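PDB 2HPG: ABC transporter, periplasmic substrate-binding protein from Thermotoga maritima, which probably binds a small-molecule solute in the periplasm as the extracytoplasmic receptor of a tripartite ATP-independent (TRAP) transporter. Local coordinates for residues A[28-33]-A[247-252]; A[33-36]-A[42-45]; A[148-151]-A[155-158]; A[174-179]-A[292-297]. All blocks are in the same frame, centred on the assembly; numbering follows the deposited sequence.

Contact 1 (A[28-33]-A[247-252]); sequences LKWAKA and KIIEEE
Trp30, Glu252 and Ala33 bury the most surface in the contact between helix 22-37 and helix 243-278. The indole of Trp30 reaches the last turn of segment 247-252. Its NE1 donates a hydrogen bond of 3.2 Å to the backbone O of Ile249, with an N-H...O angle of 157°. The donor lies in the carbonyl plane, on a lone pair of that oxygen. The oxygen sits at the indole edge, a little tilted from the ring plane. The CG of Trp30 is anti to the backbone N (chi1 162°), which swings the ring across to the other helix. Trp30 CZ2 meets Ile249 CG2 edge-on at 3.9 Å. On the pyrrole side, Trp30 CD1 packs on Glu252 CB at 3.8 Å. The Glu252 chain bends at chi2 and brings OE1 to 3.4 Å from Ala33 CB, so one carboxylate oxygen lies against the Ala33 methyl. Replacing the indole by an alanine here is likely to leave the carbonyl of Ile249 without this donor and open a gap beside Ile249 CG2 and Glu252 CB. Phe13 meets the indole edge-to-face from strand 9-14. The local axes approach to 9.7 Å at 152°, nearly antiparallel. This is helix-helix packing with a tryptophan bridging the pair, here joining the first beta-alpha-beta unit to the long helix of a periplasmic binding protein fold.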
loop_
_atom_site.group_PDB
_atom_site.type_symbol
_atom_site.label_atom_id
_atom_site.label_comp_id
_atom_site.label_asym_id
_atom_site.label_seq_id
_atom_site.Cartn_x
_atom_site.Cartn_y
_atom_site.Cartn_z
ATOM N N LEU A 28 12.647 6.621 -9.345
ATOM C CA LEU A 28 13.777 7.113 -10.128
ATOM C C LEU A 28 13.681 8.623 -10.404
ATOM O O LEU A 28 14.691 9.320 -10.420
ATOM C CB LEU A 28 13.900 6.342 -11.445
ATOM C CG LEU A 28 14.275 4.855 -11.292
ATOM C CD1 LEU A 28 14.033 4.102 -12.585
ATOM C CD2 LEU A 28 15.743 4.703 -10.834
ATOM N N LYS A 29 12.463 9.105 -10.632
ATOM C CA LYS A 29 12.180 10.545 -10.757
ATOM C C LYS A 29 12.480 11.272 -9.474
ATOM O O LYS A 29 13.065 12.352 -9.488
ATOM C CB LYS A 29 10.707 10.786 -11.105
ATOM C CG LYS A 29 10.342 10.585 -12.567
ATOM C CD LYS A 29 8.901 11.103 -12.861
ATOM C CE LYS A 29 8.791 12.645 -12.715
ATOM N NZ LYS A 29 7.427 13.229 -13.018
ATOM N N TRP A 30 12.046 10.696 -8.360
ATOM C CA TRP A 30 12.321 11.262 -7.053
ATOM C C TRP A 30 13.813 11.346 -6.757
ATOM O O TRP A 30 14.299 12.377 -6.288
ATOM C CB TRP A 30 11.637 10.437 -5.976
ATOM C CG TRP A 30 12.161 10.646 -4.619
ATOM C CD1 TRP A 30 12.087 11.787 -3.865
ATOM C CD2 TRP A 30 12.797 9.662 -3.803
ATOM N NE1 TRP A 30 12.636 11.573 -2.628
ATOM C CE2 TRP A 30 13.105 10.279 -2.570
ATOM C CE3 TRP A 30 13.155 8.312 -4.002
ATOM C CZ2 TRP A 30 13.753 9.598 -1.536
ATOM C CZ3 TRP A 30 13.784 7.631 -2.968
ATOM C CH2 TRP A 30 14.068 8.270 -1.747
ATOM N N ALA A 31 14.517 10.250 -7.008
ATOM C CA ALA A 31 15.965 10.172 -6.797
ATOM C C ALA A 31 16.696 11.204 -7.644
ATOM O O ALA A 31 17.578 11.900 -7.157
ATOM C CB ALA A 31 16.471 8.785 -7.133
ATOM N N LYS A 32 16.337 11.285 -8.919
ATOM C CA LYS A 32 16.956 12.253 -9.830
ATOM C C LYS A 32 16.742 13.710 -9.367
ATOM O O LYS A 32 17.681 14.509 -9.412
ATOM C CB LYS A 32 16.453 12.004 -11.248
ATOM C CG LYS A 32 17.149 12.798 -12.321
ATOM C CD LYS A 32 16.926 12.167 -13.705
ATOM C CE LYS A 32 17.932 11.023 -13.986
ATOM N NZ LYS A 32 17.736 10.340 -15.328
ATOM N N ALA A 33 15.537 14.028 -8.870
ATOM C CA ALA A 33 15.204 15.367 -8.361
ATOM C C ALA A 33 15.955 15.734 -7.072
ATOM O O ALA A 33 16.453 16.857 -6.952
ATOM C CB ALA A 33 13.680 15.500 -8.136
ATOM N N LYS A 247 14.455 18.489 4.045
ATOM C CA LYS A 247 13.242 19.046 3.453
ATOM C C LYS A 247 13.102 18.712 1.984
ATOM O O LYS A 247 12.005 18.396 1.544
ATOM C CB LYS A 247 13.162 20.573 3.643
ATOM C CG LYS A 247 12.641 20.991 5.006
ATOM C CD LYS A 247 12.242 22.470 5.041
ATOM C CE LYS A 247 11.975 22.933 6.477
ATOM N NZ LYS A 247 11.260 24.265 6.533
ATOM N N ILE A 248 14.196 18.805 1.228
ATOM C CA ILE A 248 14.195 18.413 -0.175
ATOM C C ILE A 248 13.782 16.948 -0.363
ATOM O O ILE A 248 12.986 16.622 -1.245
ATOM C CB ILE A 248 15.573 18.598 -0.813
ATOM C CG1 ILE A 248 15.908 20.095 -0.941
ATOM C CG2 ILE A 248 15.624 17.937 -2.208
ATOM C CD1 ILE A 248 17.388 20.391 -0.996
ATOM N N ILE A 249 14.337 16.064 0.450
ATOM C CA ILE A 249 14.045 14.639 0.303
ATOM C C ILE A 249 12.558 14.343 0.527
ATOM O O ILE A 249 11.930 13.665 -0.301
ATOM C CB ILE A 249 14.897 13.766 1.243
ATOM C CG1 ILE A 249 16.365 13.825 0.842
ATOM C CG2 ILE A 249 14.459 12.328 1.163
ATOM C CD1 ILE A 249 17.310 13.291 1.915
ATOM N N GLU A 250 12.000 14.842 1.633
ATOM C CA GLU A 250 10.585 14.638 1.957
ATOM C C GLU A 250 9.627 15.287 0.979
ATOM O O GLU A 250 8.610 14.698 0.637
ATOM C CB GLU A 250 10.259 15.214 3.324
ATOM C CG GLU A 250 10.871 14.508 4.473
ATOM C CD GLU A 250 10.577 15.209 5.791
ATOM O OE1 GLU A 250 10.925 16.404 5.928
ATOM O OE2 GLU A 250 10.000 14.565 6.698
ATOM N N GLU A 251 9.921 16.528 0.586
ATOM C CA GLU A 251 9.062 17.293 -0.338
ATOM C C GLU A 251 9.054 16.700 -1.729
ATOM O O GLU A 251 8.017 16.633 -2.375
ATOM C CB GLU A 251 9.530 18.756 -0.451
ATOM C CG GLU A 251 9.233 19.593 0.782
ATOM C CD GLU A 251 9.707 21.031 0.651
ATOM O OE1 GLU A 251 10.345 21.380 -0.371
ATOM O OE2 GLU A 251 9.436 21.811 1.586
ATOM N N GLU A 252 10.220 16.299 -2.207
ATOM C CA GLU A 252 10.304 15.699 -3.517
ATOM C C GLU A 252 9.606 14.351 -3.612
ATOM O O GLU A 252 9.124 13.970 -4.688
ATOM C CB GLU A 252 11.754 15.547 -3.932
ATOM C CG GLU A 252 12.379 16.855 -4.288
ATOM C CD GLU A 252 11.618 17.565 -5.371
ATOM O OE1 GLU A 252 11.190 16.891 -6.340
ATOM O OE2 GLU A 252 11.438 18.800 -5.238
#

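Contact 2 (A[33-36]-A[42-45]); sequences AVEE and VRIE
In the conformer described, Glu35 OE2 accepts a hydrogen bond from the backbone N of Ile44 at 2.9 Å, with an N-H...O angle of 159°. The oxygen uses its anti lone pair, the one turned away from OE1. In this conformer a helix carboxylate thus meets a strand amide. The chain beyond CG is extended (chi2 159°) and carries the acid past Val42. On the way Glu35 CG comes to 3.0 Å from Val42 O. Glu35 CA also makes a CA-H...O contact with Val42 O at 3.5 Å. Val42 O is buried and has no hydrogen-bond partner in the model, so these C-H groups are its nearest company from the helix.

Beside this polar link lies an apolar one. Val34 CG1 touches Val42 CG1 at 3.8 Å and Ile44 CD1 at 3.7 Å. Val34 and Ile44 meet at about a right angle.

Thr38 OG1 links the two segments, with hydrogen bonds to Val34 O and Val42 N. Strand 42-47 pairs in parallel with strand 9-14, through Arg43 and Glu45. The contact thus closes the return from helix to strand in the beta-alpha-beta unit 9-14, 22-37, 42-47. Helix 243-278 covers Val34 through Ile249 and Glu252.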
loop_
_atom_site.group_PDB
_atom_site.type_symbol
_atom_site.label_atom_id
_atom_site.label_comp_id
_atom_site.label_asym_id
_atom_site.label_seq_id
_atom_site.Cartn_x
_atom_site.Cartn_y
_atom_site.Cartn_z
ATOM N N ALA A 33 15.537 14.028 -8.870
ATOM C CA ALA A 33 15.204 15.367 -8.361
ATOM C C ALA A 33 15.955 15.734 -7.072
ATOM O O ALA A 33 16.453 16.857 -6.952
ATOM C CB ALA A 33 13.680 15.500 -8.136
ATOM N N VAL A 34 16.030 14.804 -6.109
ATOM C CA VAL A 34 16.855 15.003 -4.900
ATOM C C VAL A 34 18.331 15.208 -5.236
ATOM O O VAL A 34 18.980 16.060 -4.659
ATOM C CB VAL A 34 16.707 13.830 -3.922
ATOM C CG1 VAL A 34 17.773 13.897 -2.820
ATOM C CG2 VAL A 34 15.324 13.851 -3.335
ATOM N N GLU A 35 18.839 14.433 -6.185
ATOM C CA GLU A 35 20.212 14.575 -6.640
ATOM C C GLU A 35 20.440 15.959 -7.247
ATOM O O GLU A 35 21.415 16.625 -6.916
ATOM C CB GLU A 35 20.565 13.451 -7.623
ATOM C CG GLU A 35 20.866 12.134 -6.898
ATOM C CD GLU A 35 20.722 10.892 -7.755
ATOM O OE1 GLU A 35 20.712 11.007 -8.992
ATOM O OE2 GLU A 35 20.622 9.790 -7.176
ATOM N N GLU A 36 19.528 16.392 -8.119
ATOM C CA GLU A 36 19.604 17.713 -8.744
ATOM C C GLU A 36 19.567 18.844 -7.714
ATOM O O GLU A 36 20.439 19.706 -7.700
ATOM C CB GLU A 36 18.469 17.882 -9.753
ATOM C CG GLU A 36 18.672 17.062 -11.029
ATOM C CD GLU A 36 17.463 17.079 -11.938
ATOM O OE1 GLU A 36 16.486 17.788 -11.615
ATOM O OE2 GLU A 36 17.502 16.395 -12.987
ATOM N N VAL A 42 23.517 14.328 -2.317
ATOM C CA VAL A 42 22.761 13.141 -1.929
ATOM C C VAL A 42 22.539 12.305 -3.176
ATOM O O VAL A 42 21.945 12.768 -4.134
ATOM C CB VAL A 42 21.404 13.478 -1.260
ATOM C CG1 VAL A 42 20.615 12.211 -0.968
ATOM C CG2 VAL A 42 21.624 14.291 0.025
ATOM N N ARG A 43 23.063 11.085 -3.173
ATOM C CA ARG A 43 22.795 10.128 -4.230
ATOM C C ARG A 43 21.800 9.110 -3.674
ATOM O O ARG A 43 22.008 8.589 -2.575
ATOM C CB ARG A 43 24.090 9.435 -4.636
ATOM C CG ARG A 43 23.890 8.351 -5.657
ATOM C CD ARG A 43 25.163 7.570 -5.929
ATOM N NE ARG A 43 24.852 6.165 -6.186
ATOM C CZ ARG A 43 25.615 5.310 -6.865
ATOM N NH1 ARG A 43 26.767 5.693 -7.412
ATOM N NH2 ARG A 43 25.212 4.057 -7.011
ATOM N N ILE A 44 20.722 8.848 -4.413
ATOM C CA ILE A 44 19.748 7.827 -4.013
ATOM C C ILE A 44 19.733 6.703 -5.019
ATOM O O ILE A 44 19.442 6.921 -6.183
ATOM C CB ILE A 44 18.326 8.382 -3.889
ATOM C CG1 ILE A 44 18.311 9.555 -2.900
ATOM C CG2 ILE A 44 17.361 7.274 -3.338
ATOM C CD1 ILE A 44 17.011 10.301 -2.865
ATOM N N GLU A 45 20.042 5.502 -4.560
ATOM C CA GLU A 45 20.038 4.331 -5.410
ATOM C C GLU A 45 18.763 3.556 -5.152
ATOM O O GLU A 45 18.433 3.288 -4.004
ATOM C CB GLU A 45 21.252 3.472 -5.079
ATOM C CG GLU A 45 21.466 2.367 -6.049
ATOM C CD GLU A 45 22.800 1.665 -5.853
ATOM O OE1 GLU A 45 23.448 1.873 -4.777
ATOM O OE2 GLU A 45 23.180 0.918 -6.798
#

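Contact 3 (A[148-151]-A[155-158]); sequences KPIR and DLNG
Ile150 and Asp155 have the nearest CA atoms, 5.4 Å apart, where the irregular chain turns back on itself between strands 130-146 and 160-162. Two hydrogen bonds tie the segments, and Asp155 accepts both. Asp155 OD2 takes the backbone N-H of Arg151 at 2.9 Å, nearly straight at 166°, on its anti lone pair. The same oxygen also accepts from Lys152 N, so two successive amides grip one carboxylate oxygen. That should hold the carboxylate against turning. The backbone O of Asp155 receives Lys148 NZ at 2.8 Å, tilted 31° from the carbonyl plane. Lys148 is stretched out, with CG anti to the backbone N (chi1 173°), and its ammonium arrives at the end of a fully extended chain. A leucine in place of Lys148 would probably leave the carbonyl of Asp155 without this charged donor and loosen one end of the turn.

Beside these bonds lies an apolar patch. Ile150 CD1 packs on Asp155 CB at 3.7 Å and on Leu156 CD2 at 3.8 Å. The Ile150 and Leu156 side chains cross at about a right angle.

Phe294 of helix 291-305 touches both Ile150 and Leu156. Ser220 OG of strand 218-234 is hydrogen-bonded to Ile150 N, and Pro149 and Arg151 rest on Ile284 of strand 282-284. The turn is thus held against the helix and both strands.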
loop_
_atom_site.group_PDB
_atom_site.type_symbol
_atom_site.label_atom_id
_atom_site.label_comp_id
_atom_site.label_asym_id
_atom_site.label_seq_id
_atom_site.Cartn_x
_atom_site.Cartn_y
_atom_site.Cartn_z
ATOM N N LYS A 148 -15.865 -17.242 -9.226
ATOM C CA LYS A 148 -17.243 -17.130 -8.765
ATOM C C LYS A 148 -17.507 -15.647 -8.563
ATOM O O LYS A 148 -16.707 -14.978 -7.915
ATOM C CB LYS A 148 -17.382 -17.881 -7.441
ATOM C CG LYS A 148 -18.708 -17.734 -6.752
ATOM C CD LYS A 148 -18.668 -18.394 -5.368
ATOM C CE LYS A 148 -19.942 -18.147 -4.615
ATOM N NZ LYS A 148 -19.876 -18.740 -3.242
ATOM N N PRO A 149 -18.600 -15.098 -9.134
ATOM C CA PRO A 149 -18.864 -13.671 -8.895
ATOM C C PRO A 149 -19.083 -13.368 -7.412
ATOM O O PRO A 149 -19.698 -14.166 -6.731
ATOM C CB PRO A 149 -20.163 -13.400 -9.647
ATOM C CG PRO A 149 -20.512 -14.616 -10.363
ATOM C CD PRO A 149 -19.601 -15.718 -10.009
ATOM N N ILE A 150 -18.594 -12.220 -6.946
ATOM C CA ILE A 150 -18.737 -11.813 -5.546
ATOM C C ILE A 150 -19.548 -10.515 -5.538
ATOM O O ILE A 150 -19.080 -9.473 -5.994
ATOM C CB ILE A 150 -17.343 -11.605 -4.858
ATOM C CG1 ILE A 150 -16.472 -12.869 -4.948
ATOM C CG2 ILE A 150 -17.502 -11.079 -3.408
ATOM C CD1 ILE A 150 -17.098 -14.165 -4.405
ATOM N N ARG A 151 -20.790 -10.602 -5.068
ATOM C CA ARG A 151 -21.695 -9.451 -4.993
ATOM C C ARG A 151 -22.115 -9.079 -3.576
ATOM O O ARG A 151 -22.552 -7.956 -3.345
ATOM C CB ARG A 151 -22.964 -9.733 -5.788
ATOM C CG ARG A 151 -22.720 -10.036 -7.254
ATOM C CD ARG A 151 -24.012 -10.102 -8.021
ATOM N NE ARG A 151 -23.767 -10.287 -9.448
ATOM C CZ ARG A 151 -23.546 -11.455 -10.041
ATOM N NH1 ARG A 151 -23.536 -12.584 -9.352
ATOM N NH2 ARG A 151 -23.339 -11.489 -11.347
ATOM N N ASP A 155 -21.096 -14.680 -0.542
ATOM C CA ASP A 155 -20.476 -15.287 -1.729
ATOM C C ASP A 155 -19.025 -15.700 -1.496
ATOM O O ASP A 155 -18.493 -16.529 -2.242
ATOM C CB ASP A 155 -20.498 -14.305 -2.899
ATOM C CG ASP A 155 -21.888 -14.046 -3.422
ATOM O OD1 ASP A 155 -22.736 -14.922 -3.260
ATOM O OD2 ASP A 155 -22.139 -12.967 -3.992
ATOM N N LEU A 156 -18.389 -15.112 -0.476
ATOM C CA LEU A 156 -17.023 -15.474 -0.085
ATOM C C LEU A 156 -16.932 -16.682 0.851
ATOM O O LEU A 156 -15.864 -17.288 0.958
ATOM C CB LEU A 156 -16.338 -14.287 0.569
ATOM C CG LEU A 156 -16.044 -13.089 -0.324
ATOM C CD1 LEU A 156 -15.671 -11.892 0.547
ATOM C CD2 LEU A 156 -14.943 -13.429 -1.376
ATOM N N ASN A 157 -18.047 -17.034 1.504
ATOM C CA ASN A 157 -18.086 -18.165 2.447
ATOM C C ASN A 157 -17.391 -19.385 1.888
ATOM O O ASN A 157 -17.701 -19.837 0.780
ATOM C CB ASN A 157 -19.523 -18.551 2.814
ATOM C CG ASN A 157 -19.584 -19.713 3.811
ATOM O OD1 ASN A 157 -20.130 -20.781 3.521
ATOM N ND2 ASN A 157 -19.008 -19.507 4.983
ATOM N N GLY A 158 -16.430 -19.906 2.639
ATOM C CA GLY A 158 -15.736 -21.111 2.221
ATOM C C GLY A 158 -14.650 -20.919 1.180
ATOM O O GLY A 158 -13.936 -21.876 0.860
#

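Contact 4 (A[174-179]-A[292-297]); sequences RSLGAI and EAFMEK
Leu176 and Phe294 form the buried part of this contact, at the end of helix 167-176. Leu176 CD2 approaches the edge of the Phe294 ring, near its plane, with CD1 of the ring at 4.1 Å. The two side chains cross at about a right angle. Leu176 CD2 comes closer still to the backbone, 3.5 Å from Phe294 O. Thr222 and His224 of strand 218-234 help close this side, touching Phe294 and Leu176 respectively.

The other side is more open. Lys297 sets its CB against Ser175 O at 3.3 Å, but the chain bends at chi2 (-73°) and carries the ammonium off from segment 174-179. Lys297 is exposed, and of its side chain the aliphatic part does the touching. Ser175 CB and OG both lie 3.6 Å from Lys297 O. A chi1 of 78° turns Ser175 OG back along its own helix, where it is hydrogen-bonded to Ser172 O.

Gly177, just past the helix, completes a Schellman motif. At its backbone angles a CB would be jammed against the carbonyl O of Leu176, which calls for glycine.

No hydrogen bond joins the two segments. Ser175 OG is satisfied within its own helix, while Leu176 O is buried without a partner in the model. Cohesion here therefore rests on shape and van der Waals packing.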
loop_
_atom_site.group_PDB
_atom_site.type_symbol
_atom_site.label_atom_id
_atom_site.label_comp_id
_atom_site.label_asym_id
_atom_site.label_seq_id
_atom_site.Cartn_x
_atom_site.Cartn_y
_atom_site.Cartn_z
ATOM N N ARG A 174 -10.848 -12.067 6.257
ATOM C CA ARG A 174 -11.665 -12.939 7.114
ATOM C C ARG A 174 -12.987 -12.285 7.528
ATOM O O ARG A 174 -14.025 -12.917 7.495
ATOM C CB ARG A 174 -10.873 -13.368 8.352
ATOM C CG ARG A 174 -11.573 -14.385 9.213
ATOM C CD ARG A 174 -10.657 -14.833 10.334
ATOM N NE ARG A 174 -11.337 -15.646 11.346
ATOM C CZ ARG A 174 -12.047 -15.157 12.370
ATOM N NH1 ARG A 174 -12.220 -13.851 12.513
ATOM N NH2 ARG A 174 -12.605 -15.985 13.260
ATOM N N SER A 175 -12.952 -11.019 7.913
ATOM C CA SER A 175 -14.164 -10.334 8.343
ATOM C C SER A 175 -15.173 -10.122 7.199
ATOM O O SER A 175 -16.385 -10.096 7.439
ATOM C CB SER A 175 -13.817 -8.995 8.981
ATOM O OG SER A 175 -13.521 -8.049 7.972
ATOM N N LEU A 176 -14.678 -9.971 5.965
ATOM C CA LEU A 176 -15.544 -9.843 4.773
ATOM C C LEU A 176 -16.271 -11.135 4.418
ATOM O O LEU A 176 -17.317 -11.104 3.771
ATOM C CB LEU A 176 -14.737 -9.370 3.566
ATOM C CG LEU A 176 -14.154 -7.967 3.690
ATOM C CD1 LEU A 176 -13.516 -7.502 2.375
ATOM C CD2 LEU A 176 -15.208 -6.992 4.156
ATOM N N GLY A 177 -15.713 -12.265 4.828
ATOM C CA GLY A 177 -16.411 -13.557 4.754
ATOM C C GLY A 177 -15.606 -14.715 4.219
ATOM O O GLY A 177 -16.103 -15.842 4.161
ATOM N N ALA A 178 -14.349 -14.458 3.844
ATOM C CA ALA A 178 -13.492 -15.474 3.242
ATOM C C ALA A 178 -12.572 -16.172 4.251
ATOM O O ALA A 178 -12.462 -15.745 5.388
ATOM C CB ALA A 178 -12.645 -14.841 2.155
ATOM N N ILE A 179 -11.925 -17.245 3.793
ATOM C CA ILE A 179 -10.779 -17.838 4.477
ATOM C C ILE A 179 -9.512 -17.211 3.884
ATOM O O ILE A 179 -9.146 -17.536 2.748
ATOM C CB ILE A 179 -10.699 -19.356 4.239
ATOM C CG1 ILE A 179 -11.969 -20.056 4.701
ATOM C CG2 ILE A 179 -9.486 -19.982 4.960
ATOM C CD1 ILE A 179 -12.107 -21.449 4.087
ATOM N N GLU A 292 -22.088 -1.498 0.951
ATOM C CA GLU A 292 -22.484 -1.230 2.341
ATOM C C GLU A 292 -22.469 -2.502 3.200
ATOM O O GLU A 292 -22.039 -2.474 4.351
ATOM C CB GLU A 292 -23.865 -0.538 2.375
ATOM C CG GLU A 292 -24.456 -0.262 3.780
ATOM C CD GLU A 292 -23.694 0.779 4.608
ATOM O OE1 GLU A 292 -22.794 1.461 4.078
ATOM O OE2 GLU A 292 -24.009 0.921 5.812
ATOM N N ALA A 293 -22.916 -3.624 2.657
ATOM C CA ALA A 293 -22.871 -4.881 3.396
ATOM C C ALA A 293 -21.418 -5.266 3.737
ATOM O O ALA A 293 -21.140 -5.810 4.819
ATOM C CB ALA A 293 -23.531 -5.992 2.603
ATOM N N PHE A 294 -20.501 -4.977 2.813
ATOM C CA PHE A 294 -19.074 -5.288 3.009
ATOM C C PHE A 294 -18.462 -4.327 4.027
ATOM O O PHE A 294 -17.720 -4.748 4.915
ATOM C CB PHE A 294 -18.314 -5.238 1.679
ATOM C CG PHE A 294 -18.500 -6.460 0.833
ATOM C CD1 PHE A 294 -17.816 -7.620 1.113
ATOM C CD2 PHE A 294 -19.359 -6.446 -0.257
ATOM C CE1 PHE A 294 -17.991 -8.756 0.336
ATOM C CE2 PHE A 294 -19.525 -7.572 -1.052
ATOM C CZ PHE A 294 -18.843 -8.729 -0.753
HETATM N N MSE A 295 -18.789 -3.049 3.904
HETATM C CA MSE A 295 -18.326 -2.058 4.861
HETATM C C MSE A 295 -18.763 -2.419 6.273
HETATM O O MSE A 295 -17.994 -2.263 7.224
HETATM C CB MSE A 295 -18.817 -0.675 4.474
HETATM C CG MSE A 295 -18.134 -0.156 3.237
HETATM SE SE MSE A 295 -18.782 1.502 2.527
HETATM C CE MSE A 295 -18.232 1.253 0.667
ATOM N N GLU A 296 -19.990 -2.927 6.406
ATOM C CA GLU A 296 -20.525 -3.315 7.709
ATOM C C GLU A 296 -19.782 -4.543 8.264
ATOM O O GLU A 296 -19.461 -4.593 9.441
ATOM C CB GLU A 296 -22.060 -3.520 7.628
ATOM C CG GLU A 296 -22.826 -2.192 7.416
ATOM C CD GLU A 296 -24.331 -2.355 7.122
ATOM O OE1 GLU A 296 -24.835 -3.503 7.138
ATOM O OE2 GLU A 296 -25.021 -1.326 6.861
ATOM N N LYS A 297 -19.488 -5.520 7.414
ATOM C CA LYS A 297 -18.677 -6.661 7.823
ATOM C C LYS A 297 -17.252 -6.238 8.202
ATOM O O LYS A 297 -16.687 -6.783 9.133
ATOM C CB LYS A 297 -18.602 -7.712 6.714
ATOM C CG LYS A 297 -19.869 -8.473 6.471
ATOM C CD LYS A 297 -20.142 -9.470 7.566
ATOM C CE LYS A 297 -21.334 -10.338 7.211
ATOM N NZ LYS A 297 -22.037 -10.869 8.423
#

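How the contacts relate
The four contacts form two pairs on opposite sides of the chain's centre. Contacts 1 and 2 have centres 7 Å apart and share Ala33 and helix 22-37. Contacts 3 and 4 have centres 11 Å apart and touch where Leu156 packs on Leu176 and Gly177, and Gly158 on Ile179. The pairs are far apart, with the centres of contacts 1 and 3 about 43 Å from each other. Along the chain contact 2 closes first, then contact 3. Contacts 1 and 4 are long-range and interleave, so helices 243-278 and 291-305 each return to an earlier part. Long strands such as 130-146 and 218-234 belong to a branched sheet with strands in both regions. Each pair probably belongs to one lobe of the two-lobed periplasmic binding protein plan.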